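Local atomic coordinates of Two-component system sensor histidine kinase (PDB entry 3OTT), a protein that probably senses saccharides outside the cell through a beta-propeller and beta-sandwich region and relays the signal by histidine phosphorylation to a DNA-binding output. Residues 725-730 and 734-739; 691-696 and 701-706; 640-645 and 709-714; 335-340 and 346-351. One frame throughout, in Å; residues are numbered along the deposited sequence.

Contact 1: residues 725-730 and 734-739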
# COMPACT_ATOMS: atom_id res chain seq x y z
N ILE B 725 5.45 16.89 -33.61
CA ILE B 725 5.05 15.58 -33.13
C ILE B 725 6.26 14.65 -33.14
O ILE B 725 6.94 14.52 -34.15
CB ILE B 725 3.89 15.02 -33.97
CG1 ILE B 725 2.69 16.00 -33.93
CG2 ILE B 725 3.49 13.61 -33.52
CD1 ILE B 725 1.58 15.69 -35.02
N ILE B 726 6.56 14.07 -31.98
CA ILE B 726 7.72 13.21 -31.87
C ILE B 726 7.28 11.84 -31.43
O ILE B 726 6.45 11.73 -30.54
CB ILE B 726 8.74 13.80 -30.88
CG1 ILE B 726 9.17 15.20 -31.33
CG2 ILE B 726 9.95 12.88 -30.76
CD1 ILE B 726 9.92 15.97 -30.24
N SER B 727 7.78 10.77 -32.04
CA SER B 727 7.32 9.41 -31.65
C SER B 727 8.43 8.40 -31.76
O SER B 727 9.28 8.51 -32.62
CB SER B 727 6.09 9.00 -32.51
OG SER B 727 5.55 7.77 -32.04
N LYS B 728 8.43 7.41 -30.88
CA LYS B 728 9.38 6.31 -30.93
C LYS B 728 9.08 5.48 -32.16
O LYS B 728 7.92 5.20 -32.41
CB LYS B 728 9.22 5.38 -29.72
CG LYS B 728 10.47 4.46 -29.49
CD LYS B 728 10.17 3.07 -28.89
CE LYS B 728 9.52 3.15 -27.51
NZ LYS B 728 9.82 1.95 -26.67
N LEU B 729 10.11 5.06 -32.88
CA LEU B 729 9.98 4.08 -33.96
C LEU B 729 9.82 2.67 -33.38
O LEU B 729 10.71 2.15 -32.70
CB LEU B 729 11.17 4.16 -34.93
CG LEU B 729 11.07 3.53 -36.32
CD1 LEU B 729 10.03 4.26 -37.21
CD2 LEU B 729 12.45 3.50 -36.99
N GLU B 730 8.66 2.07 -33.61
CA GLU B 730 8.31 0.81 -32.99
C GLU B 730 9.08 -0.33 -33.68
O GLU B 730 9.61 -0.14 -34.77
CB GLU B 730 6.79 0.64 -33.10
CG GLU B 730 6.08 -0.12 -31.99
CD GLU B 730 6.30 0.43 -30.56
OE1 GLU B 730 6.37 1.68 -30.35
OE2 GLU B 730 6.36 -0.42 -29.64
N GLN B 734 6.85 0.92 -37.34
CA GLN B 734 5.72 1.83 -37.20
C GLN B 734 6.00 2.89 -36.13
O GLN B 734 6.73 2.63 -35.19
CB GLN B 734 4.49 1.03 -36.78
CG GLN B 734 3.92 0.16 -37.86
CD GLN B 734 2.90 0.89 -38.72
OE1 GLN B 734 1.70 0.77 -38.50
NE2 GLN B 734 3.37 1.68 -39.70
N PRO B 735 5.43 4.10 -36.28
CA PRO B 735 5.52 5.03 -35.16
C PRO B 735 4.56 4.60 -34.07
O PRO B 735 3.50 4.05 -34.36
CB PRO B 735 5.07 6.36 -35.77
CG PRO B 735 5.24 6.17 -37.26
CD PRO B 735 4.88 4.75 -37.48
N SER B 736 4.93 4.84 -32.81
CA SER B 736 4.03 4.59 -31.69
C SER B 736 2.87 5.58 -31.65
O SER B 736 2.86 6.61 -32.35
CB SER B 736 4.78 4.68 -30.37
OG SER B 736 3.88 5.04 -29.33
N ASN B 737 1.88 5.26 -30.80
CA ASN B 737 0.72 6.14 -30.62
C ASN B 737 0.73 6.84 -29.25
O ASN B 737 -0.31 7.25 -28.74
CB ASN B 737 -0.62 5.42 -31.00
CG ASN B 737 -0.97 4.23 -30.08
OD1 ASN B 737 -0.11 3.45 -29.66
ND2 ASN B 737 -2.25 4.09 -29.78
N ARG B 738 1.93 6.96 -28.67
CA ARG B 738 2.24 7.89 -27.58
C ARG B 738 3.22 8.96 -28.07
O ARG B 738 4.38 9.01 -27.65
CB ARG B 738 2.83 7.18 -26.34
CG ARG B 738 1.82 6.40 -25.50
CD ARG B 738 1.21 7.23 -24.37
NE ARG B 738 0.33 6.42 -23.51
CZ ARG B 738 0.15 6.64 -22.20
NH1 ARG B 738 0.82 7.64 -21.61
NH2 ARG B 738 -0.67 5.87 -21.48
N PRO B 739 2.75 9.82 -28.98
CA PRO B 739 3.67 10.85 -29.41
C PRO B 739 3.76 11.95 -28.35
O PRO B 739 2.84 12.13 -27.55
CB PRO B 739 3.03 11.39 -30.70
CG PRO B 739 1.70 10.67 -30.84
CD PRO B 739 1.40 10.01 -29.55
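Ser-727 OG donates to Ser-736 O at 2.9 Å, standing above the carbonyl plane, 44° out of it. The hydroxyl of Ser-727 lies opposite the backbone N across its first torsion (chi1 -173°), which carries it over to the 734-739 segment, where Ser-736 CB also comes within 3.6 Å of Ser-727 OG. The other end of the same residue is held too: Ser-736 N donates to Lys-728 O at 3.0 Å, meeting that oxygen almost head on (C=O...N angle 172°). The backbones form only a single bridge, Leu-729 with Pro-735. Ser-736 OG in turn accepts from Arg-738 N at 2.8 Å, an ST turn that bends the returning chain; Glu-633 is a further partner of the same hydroxyl. At the far end of the contact the two segments meet through carbon: Ile-725 CG2 and Pro-739 CB lie 3.6 Å apart, the side chains side by side and pointing the same way. Glu-730 bends at chi2 and brings OE1 to 3.4 Å from Ser-736 CB, where the model gives this buried oxygen no polar partner. Prolines at 735 and 739 have no amide hydrogen to donate, so neither can give the N-H that a regular ladder would use at its place. The chemistry is that of an irregular return from strand 720-728 of the Y_Y_Y domain, in which the Ser-727 hydroxyl adds a bond across the segments while that of Ser-736 shapes the turn.

Contact 2: residues 691-696 and 701-706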
# COMPACT_ATOMS: atom_id res chain seq x y z
N PHE B 691 13.78 7.42 -33.25
CA PHE B 691 12.64 8.35 -33.24
C PHE B 691 12.26 8.91 -34.63
O PHE B 691 13.08 8.99 -35.54
CB PHE B 691 12.87 9.48 -32.18
CG PHE B 691 13.02 8.93 -30.73
CD1 PHE B 691 11.92 8.73 -29.95
CD2 PHE B 691 14.26 8.53 -30.24
CE1 PHE B 691 12.03 8.17 -28.66
CE2 PHE B 691 14.41 7.96 -28.94
CZ PHE B 691 13.32 7.79 -28.16
N VAL B 692 11.00 9.25 -34.80
CA VAL B 692 10.53 9.93 -35.98
C VAL B 692 9.90 11.22 -35.50
O VAL B 692 9.48 11.34 -34.33
CB VAL B 692 9.49 9.08 -36.81
CG1 VAL B 692 10.20 8.03 -37.67
CG2 VAL B 692 8.48 8.43 -35.92
N TYR B 693 9.89 12.23 -36.38
CA TYR B 693 9.32 13.52 -36.04
C TYR B 693 8.75 14.17 -37.26
O TYR B 693 9.17 13.88 -38.40
CB TYR B 693 10.37 14.44 -35.40
CG TYR B 693 11.49 14.92 -36.31
CD1 TYR B 693 12.61 14.13 -36.55
CD2 TYR B 693 11.43 16.17 -36.90
CE1 TYR B 693 13.64 14.57 -37.39
CE2 TYR B 693 12.45 16.63 -37.76
CZ TYR B 693 13.54 15.83 -38.00
OH TYR B 693 14.53 16.28 -38.81
N ARG B 694 7.82 15.10 -37.04
CA ARG B 694 7.27 15.90 -38.12
C ARG B 694 6.76 17.22 -37.54
O ARG B 694 6.34 17.26 -36.37
CB ARG B 694 6.13 15.15 -38.83
CG ARG B 694 4.95 14.85 -37.94
CD ARG B 694 4.10 13.74 -38.55
NE ARG B 694 3.34 14.20 -39.72
CZ ARG B 694 2.99 13.42 -40.73
NH1 ARG B 694 3.32 12.13 -40.73
NH2 ARG B 694 2.32 13.92 -41.74
N LEU B 695 6.80 18.28 -38.34
CA LEU B 695 6.25 19.53 -37.88
C LEU B 695 4.97 19.88 -38.67
O LEU B 695 5.07 20.32 -39.80
CB LEU B 695 7.32 20.66 -37.95
CG LEU B 695 6.93 22.06 -37.46
CD1 LEU B 695 6.64 22.01 -35.98
CD2 LEU B 695 7.96 23.16 -37.77
N GLU B 696 3.80 19.69 -38.07
CA GLU B 696 2.54 20.06 -38.70
C GLU B 696 2.52 21.53 -39.07
O GLU B 696 2.81 22.38 -38.24
CB GLU B 696 1.33 19.74 -37.82
CG GLU B 696 0.90 18.26 -37.85
CD GLU B 696 0.51 17.77 -39.26
OE1 GLU B 696 -0.19 18.52 -40.02
OE2 GLU B 696 0.94 16.64 -39.61
N GLU B 701 5.34 14.62 -44.23
CA GLU B 701 5.74 13.25 -43.97
C GLU B 701 6.60 13.21 -42.73
O GLU B 701 7.09 14.23 -42.27
CB GLU B 701 6.56 12.65 -45.13
CG GLU B 701 5.96 12.81 -46.53
CD GLU B 701 4.84 11.85 -46.85
OE1 GLU B 701 4.34 11.92 -48.00
OE2 GLU B 701 4.46 11.02 -45.99
N TRP B 702 6.79 12.01 -42.21
CA TRP B 702 7.71 11.77 -41.10
C TRP B 702 9.18 12.00 -41.47
O TRP B 702 9.58 11.75 -42.58
CB TRP B 702 7.53 10.33 -40.67
CG TRP B 702 6.28 10.04 -39.85
CD1 TRP B 702 5.23 9.25 -40.22
CD2 TRP B 702 5.98 10.51 -38.53
NE1 TRP B 702 4.30 9.19 -39.22
CE2 TRP B 702 4.73 9.96 -38.17
CE3 TRP B 702 6.65 11.33 -37.61
CZ2 TRP B 702 4.11 10.20 -36.92
CZ3 TRP B 702 6.04 11.58 -36.35
CH2 TRP B 702 4.79 11.00 -36.02
N ASN B 703 9.98 12.48 -40.53
CA ASN B 703 11.41 12.54 -40.73
C ASN B 703 12.02 11.54 -39.76
O ASN B 703 11.45 11.31 -38.71
CB ASN B 703 11.92 13.95 -40.43
CG ASN B 703 11.23 15.03 -41.29
OD1 ASN B 703 10.24 15.66 -40.85
ND2 ASN B 703 11.74 15.25 -42.48
N PHE B 704 13.17 10.97 -40.12
CA PHE B 704 13.87 9.98 -39.30
C PHE B 704 15.13 10.56 -38.68
O PHE B 704 15.82 11.36 -39.30
CB PHE B 704 14.22 8.78 -40.16
CG PHE B 704 13.03 8.10 -40.70
CD1 PHE B 704 12.32 8.65 -41.77
CD2 PHE B 704 12.56 6.94 -40.10
CE1 PHE B 704 11.17 8.03 -42.23
CE2 PHE B 704 11.41 6.31 -40.55
CZ PHE B 704 10.71 6.84 -41.62
N LEU B 705 15.43 10.16 -37.45
CA LEU B 705 16.63 10.69 -36.79
C LEU B 705 17.98 9.93 -37.00
O LEU B 705 18.97 10.51 -37.49
CB LEU B 705 16.37 11.02 -35.31
CG LEU B 705 15.74 12.40 -35.11
CD1 LEU B 705 15.23 12.62 -33.70
CD2 LEU B 705 16.69 13.56 -35.53
N LYS B 706 18.03 8.65 -36.70
CA LYS B 706 19.38 8.03 -36.53
C LYS B 706 19.65 8.06 -35.04
O LYS B 706 19.50 9.12 -34.39
CB LYS B 706 20.49 8.80 -37.25
CG LYS B 706 21.78 8.00 -37.51
CD LYS B 706 21.72 7.32 -38.89
CE LYS B 706 22.74 6.16 -39.04
NZ LYS B 706 22.29 4.88 -38.39
O HOH W 1 14.56 7.27 -36.71
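Arg-694 lays its CD over the six-membered ring of Trp-702, 3.5 Å from the centroid and only 6° off the normal. The chain bends at chi3 (-73°), and its CZ then stands above the five-membered ring, 4.6 Å from that centroid, as a cation-pi contact. The guanidinium is upright on the indole, their planes 87° apart, with an edge directed at the ring; NE makes a salt bridge to Glu-696 OE2, its hydrogen bond weak. Val-692 CG2 covers the opposite indole face by a CH-pi contact, so the tryptophan is clamped between a valine methyl and an arginine methylene. The other methyl of Val-692, CG1, sits over the Phe-704 ring, 3.9 Å from its centroid. On the sheet face of Tyr-693 and Asn-703, the tyrosine ring receives Asn-703 CB 3.6 Å from its centroid, while Leu-705 CD2 approaches Tyr-693 CE1 obliquely at 3.7 Å. Backbone bonds hold this register: Tyr-693 and Asn-703 bond in both directions, and Leu-705 N reaches Phe-691 O at 3.2 Å, a pair also bridged by a water. The result is an antiparallel hairpin whose strand 703-704 ends its sheet within the chain. Strand 720-728 flanks 691-696 on the other side; Ile-725 and Pro-735 pack on Trp-702, whereas Tyr-693 touches Ile-712 and Tyr-714 of strand 711-714.

Contact 3: residues 640-645 and 709-714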
# COMPACT_ATOMS: atom_id res chain seq x y z
N ALA B 640 15.65 20.29 -23.90
CA ALA B 640 16.32 21.56 -24.23
C ALA B 640 15.72 22.30 -25.41
O ALA B 640 15.34 21.71 -26.40
CB ALA B 640 17.79 21.31 -24.48
N LEU B 641 15.66 23.62 -25.31
CA LEU B 641 15.24 24.44 -26.43
C LEU B 641 16.40 25.37 -26.82
O LEU B 641 16.95 26.05 -25.96
CB LEU B 641 14.02 25.28 -26.03
CG LEU B 641 13.52 26.34 -27.04
CD1 LEU B 641 13.01 25.68 -28.30
CD2 LEU B 641 12.43 27.16 -26.45
N TYR B 642 16.77 25.39 -28.10
CA TYR B 642 17.73 26.34 -28.64
C TYR B 642 17.05 27.29 -29.61
O TYR B 642 16.17 26.88 -30.42
CB TYR B 642 18.84 25.62 -29.39
CG TYR B 642 19.71 24.69 -28.58
CD1 TYR B 642 19.21 23.45 -28.18
CD2 TYR B 642 21.02 25.03 -28.24
CE1 TYR B 642 19.99 22.56 -27.43
CE2 TYR B 642 21.85 24.12 -27.48
CZ TYR B 642 21.29 22.89 -27.10
OH TYR B 642 21.95 21.96 -26.38
N ILE B 643 17.45 28.55 -29.53
CA ILE B 643 17.05 29.57 -30.48
C ILE B 643 18.36 30.13 -31.04
O ILE B 643 19.28 30.48 -30.27
CB ILE B 643 16.24 30.68 -29.80
CG1 ILE B 643 14.88 30.14 -29.37
CG2 ILE B 643 16.15 31.95 -30.72
CD1 ILE B 643 14.28 30.87 -28.21
N ASN B 644 18.46 30.17 -32.37
CA ASN B 644 19.70 30.57 -33.04
C ASN B 644 20.85 29.84 -32.44
O ASN B 644 21.93 30.40 -32.28
CB ASN B 644 19.94 32.08 -32.95
CG ASN B 644 18.81 32.86 -33.56
OD1 ASN B 644 18.34 32.52 -34.65
ND2 ASN B 644 18.33 33.85 -32.85
N ASN B 645 20.62 28.59 -32.10
CA ASN B 645 21.74 27.77 -31.74
C ASN B 645 22.34 28.08 -30.35
O ASN B 645 23.43 27.61 -30.02
CB ASN B 645 22.79 27.89 -32.84
CG ASN B 645 23.64 26.68 -32.94
OD1 ASN B 645 23.13 25.55 -32.99
ND2 ASN B 645 24.96 26.88 -32.91
N ILE B 709 21.31 10.54 -32.59
CA ILE B 709 21.01 11.97 -32.67
C ILE B 709 19.70 12.19 -32.00
O ILE B 709 18.73 11.59 -32.39
CB ILE B 709 21.02 12.47 -34.14
CG1 ILE B 709 22.44 12.42 -34.69
CG2 ILE B 709 20.51 13.91 -34.29
CD1 ILE B 709 22.66 11.23 -35.51
N ASN B 710 19.66 13.03 -30.98
CA ASN B 710 18.39 13.30 -30.35
C ASN B 710 18.02 14.76 -30.50
O ASN B 710 17.25 15.27 -29.71
CB ASN B 710 18.41 12.99 -28.86
CG ASN B 710 19.34 13.88 -28.12
OD1 ASN B 710 20.41 14.16 -28.60
ND2 ASN B 710 18.95 14.35 -26.93
N ARG B 711 18.61 15.43 -31.48
CA ARG B 711 18.32 16.85 -31.70
C ARG B 711 17.52 17.12 -33.01
O ARG B 711 17.86 16.65 -34.04
CB ARG B 711 19.60 17.71 -31.65
CG ARG B 711 19.32 19.12 -32.11
CD ARG B 711 20.52 20.00 -32.15
NE ARG B 711 21.20 19.94 -30.87
CZ ARG B 711 21.96 20.92 -30.41
NH1 ARG B 711 22.07 22.04 -31.11
NH2 ARG B 711 22.57 20.78 -29.23
N ILE B 712 16.49 17.91 -32.92
CA ILE B 712 15.61 18.19 -34.03
C ILE B 712 15.73 19.68 -34.37
O ILE B 712 15.58 20.50 -33.50
CB ILE B 712 14.17 17.86 -33.65
CG1 ILE B 712 13.99 16.33 -33.54
CG2 ILE B 712 13.13 18.51 -34.67
CD1 ILE B 712 12.60 15.94 -32.96
N THR B 713 16.03 20.00 -35.63
CA THR B 713 16.29 21.38 -36.00
C THR B 713 15.41 21.86 -37.18
O THR B 713 15.31 21.19 -38.22
CB THR B 713 17.82 21.64 -36.22
OG1 THR B 713 18.07 23.06 -36.43
CG2 THR B 713 18.34 20.90 -37.46
N TYR B 714 14.79 23.02 -37.02
CA TYR B 714 14.07 23.68 -38.12
C TYR B 714 14.61 25.06 -38.28
O TYR B 714 14.86 25.73 -37.31
CB TYR B 714 12.59 23.78 -37.80
CG TYR B 714 11.89 22.51 -38.07
CD1 TYR B 714 11.67 21.60 -37.04
CD2 TYR B 714 11.47 22.17 -39.36
CE1 TYR B 714 11.07 20.39 -37.24
CE2 TYR B 714 10.81 20.90 -39.58
CZ TYR B 714 10.64 20.03 -38.51
OH TYR B 714 10.02 18.81 -38.62
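A cation-pi contact between Tyr-642 and Arg-711 dominates. Arg-711 CZ lies over the tyrosine face, 4.1 Å from the ring centroid and 21° off its normal. The two flat groups are neither stacked flush nor upright: their planes are 35° apart, with NH1 4.0 Å above the ring plane over its centre and NH2 shifted toward the phenol end, 3.3 Å from Tyr-642 CZ. The arginine chain runs out extended, with CG and the backbone N on opposite sides of the first torsion, and then bends at chi3 (-52°) to set the guanidinium over the ring. Among polar contacts, Tyr-642 OH and Arg-711 NH2 are 3.1 Å apart, but the angle is poor and they are not hydrogen-bonded to each other. Both instead turn to Glu-677: its OE2 forms a salt bridge with Arg-711 NH2 and a hydrogen bond with Tyr-642 OH. That shared carboxylate probably steadies the cation above the ring and offsets its charge. More loosely, Asn-645 OD1 lies near the guanidinium plane at its edge, 4.1 Å from Arg-711 NH1. Replacing Tyr-642 by an alanine would probably leave the guanidinium without the face it lies over and deprive Glu-677 of its phenol partner. The backbones stay well apart, with CA atoms of Tyr-642 and Thr-713 9.0 Å from each other, because strand 674-679, which carries Glu-677, runs between 637-643 and 711-714; the arginine and tyrosine reach across it on the surface of this antiparallel sheet.

Contact 4: residues 335-340 and 346-351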
# COMPACT_ATOMS: atom_id res chain seq x y z
N GLY B 335 -8.47 -5.28 -25.88
CA GLY B 335 -7.18 -4.84 -25.38
C GLY B 335 -7.04 -4.78 -23.87
O GLY B 335 -5.95 -4.48 -23.36
N PHE B 336 -8.11 -5.12 -23.15
CA PHE B 336 -8.03 -5.17 -21.69
C PHE B 336 -7.18 -6.36 -21.28
O PHE B 336 -7.33 -7.44 -21.84
CB PHE B 336 -9.41 -5.28 -21.02
CG PHE B 336 -10.26 -4.02 -21.13
CD1 PHE B 336 -10.02 -2.92 -20.31
CD2 PHE B 336 -11.32 -3.95 -22.06
CE1 PHE B 336 -10.83 -1.73 -20.41
CE2 PHE B 336 -12.14 -2.79 -22.16
CZ PHE B 336 -11.89 -1.69 -21.34
N TYR B 337 -6.33 -6.18 -20.29
CA TYR B 337 -5.64 -7.31 -19.71
C TYR B 337 -6.48 -7.82 -18.57
O TYR B 337 -7.11 -7.03 -17.90
CB TYR B 337 -4.27 -6.89 -19.19
CG TYR B 337 -3.35 -6.44 -20.28
CD1 TYR B 337 -3.36 -5.12 -20.75
CD2 TYR B 337 -2.44 -7.34 -20.84
CE1 TYR B 337 -2.45 -4.72 -21.77
CE2 TYR B 337 -1.58 -6.96 -21.82
CZ TYR B 337 -1.57 -5.67 -22.28
OH TYR B 337 -0.66 -5.38 -23.28
N TRP B 338 -6.48 -9.15 -18.37
CA TRP B 338 -7.22 -9.78 -17.32
C TRP B 338 -6.31 -10.81 -16.67
O TRP B 338 -6.05 -11.89 -17.25
CB TRP B 338 -8.42 -10.52 -17.88
CG TRP B 338 -9.51 -9.67 -18.45
CD1 TRP B 338 -9.70 -9.34 -19.77
CD2 TRP B 338 -10.60 -9.10 -17.74
NE1 TRP B 338 -10.83 -8.56 -19.91
CE2 TRP B 338 -11.40 -8.40 -18.67
CE3 TRP B 338 -10.96 -9.08 -16.38
CZ2 TRP B 338 -12.58 -7.75 -18.30
CZ3 TRP B 338 -12.08 -8.42 -16.02
CH2 TRP B 338 -12.90 -7.79 -16.98
N PHE B 339 -5.83 -10.46 -15.47
CA PHE B 339 -4.86 -11.23 -14.74
C PHE B 339 -5.54 -11.61 -13.42
O PHE B 339 -5.87 -10.74 -12.58
CB PHE B 339 -3.67 -10.35 -14.44
CG PHE B 339 -2.70 -10.20 -15.59
CD1 PHE B 339 -3.11 -10.42 -16.91
CD2 PHE B 339 -1.38 -9.82 -15.35
CE1 PHE B 339 -2.22 -10.30 -17.95
CE2 PHE B 339 -0.48 -9.68 -16.39
CZ PHE B 339 -0.92 -9.93 -17.72
N GLY B 340 -5.77 -12.92 -13.25
CA GLY B 340 -6.51 -13.44 -12.07
C GLY B 340 -5.81 -14.65 -11.48
O GLY B 340 -4.93 -15.29 -12.11
N ILE B 346 -8.11 -9.01 -11.90
CA ILE B 346 -7.77 -7.63 -12.13
C ILE B 346 -7.85 -7.31 -13.63
O ILE B 346 -7.20 -8.00 -14.44
CB ILE B 346 -6.38 -7.31 -11.59
CG1 ILE B 346 -6.25 -7.77 -10.13
CG2 ILE B 346 -6.05 -5.80 -11.73
CD1 ILE B 346 -4.81 -7.76 -9.63
N ARG B 347 -8.67 -6.29 -13.96
CA ARG B 347 -8.73 -5.69 -15.28
C ARG B 347 -7.94 -4.39 -15.36
O ARG B 347 -8.12 -3.50 -14.52
CB ARG B 347 -10.16 -5.29 -15.63
CG ARG B 347 -10.43 -5.18 -17.09
CD ARG B 347 -11.78 -4.54 -17.27
NE ARG B 347 -11.65 -3.09 -17.25
CZ ARG B 347 -12.59 -2.23 -17.63
NH1 ARG B 347 -13.75 -2.69 -18.07
NH2 ARG B 347 -12.34 -0.93 -17.62
N PHE B 348 -7.13 -4.24 -16.41
CA PHE B 348 -6.29 -3.06 -16.52
C PHE B 348 -5.85 -2.92 -17.98
O PHE B 348 -5.95 -3.88 -18.74
CB PHE B 348 -5.11 -3.13 -15.51
CG PHE B 348 -4.13 -4.23 -15.76
CD1 PHE B 348 -4.42 -5.56 -15.39
CD2 PHE B 348 -2.89 -3.96 -16.36
CE1 PHE B 348 -3.47 -6.61 -15.63
CE2 PHE B 348 -1.95 -4.99 -16.60
CZ PHE B 348 -2.26 -6.35 -16.25
N THR B 349 -5.39 -1.75 -18.39
CA THR B 349 -5.07 -1.52 -19.79
C THR B 349 -3.58 -1.35 -20.13
O THR B 349 -3.17 -1.53 -21.29
CB THR B 349 -5.78 -0.29 -20.34
OG1 THR B 349 -5.34 0.86 -19.60
CG2 THR B 349 -7.32 -0.45 -20.21
N ASP B 350 -2.74 -1.00 -19.18
CA ASP B 350 -1.32 -0.99 -19.56
C ASP B 350 -0.45 -1.72 -18.54
O ASP B 350 -0.59 -1.50 -17.34
CB ASP B 350 -0.79 0.43 -19.89
CG ASP B 350 -0.37 1.21 -18.63
OD1 ASP B 350 0.87 1.46 -18.50
OD2 ASP B 350 -1.25 1.57 -17.79
N PRO B 351 0.42 -2.62 -19.03
CA PRO B 351 1.30 -3.46 -18.22
C PRO B 351 2.23 -2.66 -17.31
O PRO B 351 2.85 -3.23 -16.41
CB PRO B 351 2.11 -4.22 -19.27
CG PRO B 351 2.04 -3.27 -20.51
CD PRO B 351 0.59 -2.92 -20.45
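Arg-347 can be followed from CB outward between two aromatic side chains. CB starts above the indole face of Trp-338, near its CE3-CZ3 rim, 3.7 Å from CZ3. CG lies over the face of the six-membered ring, 3.5 Å from its centroid, a CH-pi contact, and CD continues across it to 3.4 Å from CH2 of Trp-338. At chi3 (86°) the chain turns, and NE passes over to Phe-336, 3.5 Å from CD1. The guanidinium then spreads over that ring, planes 32° apart, with Arg-347 NH2 3.3 Å from Phe-336 CE1. A leucine in place of Arg-347 would probably leave the face of Phe-336 without its guanidinium cover. Trp-338 NE1 is hydrogen-bonded to Asp-332. The other sheet face carries a cluster of Tyr-337, Phe-339 and Phe-348. Phe-348 holds its ring between N and C of its own backbone, which lays one ring face on Tyr-337 CB and turns an edge to the face of Phe-339; this T-shaped pair has centroids 5.0 Å apart and planes at 88°. Tyr-337 CE1 also meets Pro-351 CD at 3.8 Å. Backbone bonds in both directions join Tyr-337 to Phe-348 and Phe-339 to Ile-346, flanking the non-hydrogen-bonded pair Trp-338 and Arg-347. This is the central hairpin of a four-stranded antiparallel sheet, 326-331, 337-341, 344-348 and 359-361 in sequential order, the up-and-down meander of a beta-propeller blade.

How the contacts relate
From the N terminus, contact 4 comes first, closing a short hairpin in a propeller blade. Much later, residues 640-645 open the long loop that contact 3 closes at 709-714, and the hairpin of contact 2 lies wholly within it. Contact 1 follows, closing the tight return after strand 720-728. Contacts 1 and 2 share one sheet: strands 720-728 and 691-696 are neighbours, joined by probable backbone bonds at Ser-727 with Val-692 and Ile-725 with Arg-694. Contact 3 belongs to the facing sheet of the sandwich, reached through Ile-712, which packs on Tyr-693 and Ile-726. Contact 4 stays apart, its nearest atoms about 5 Å from contact 1.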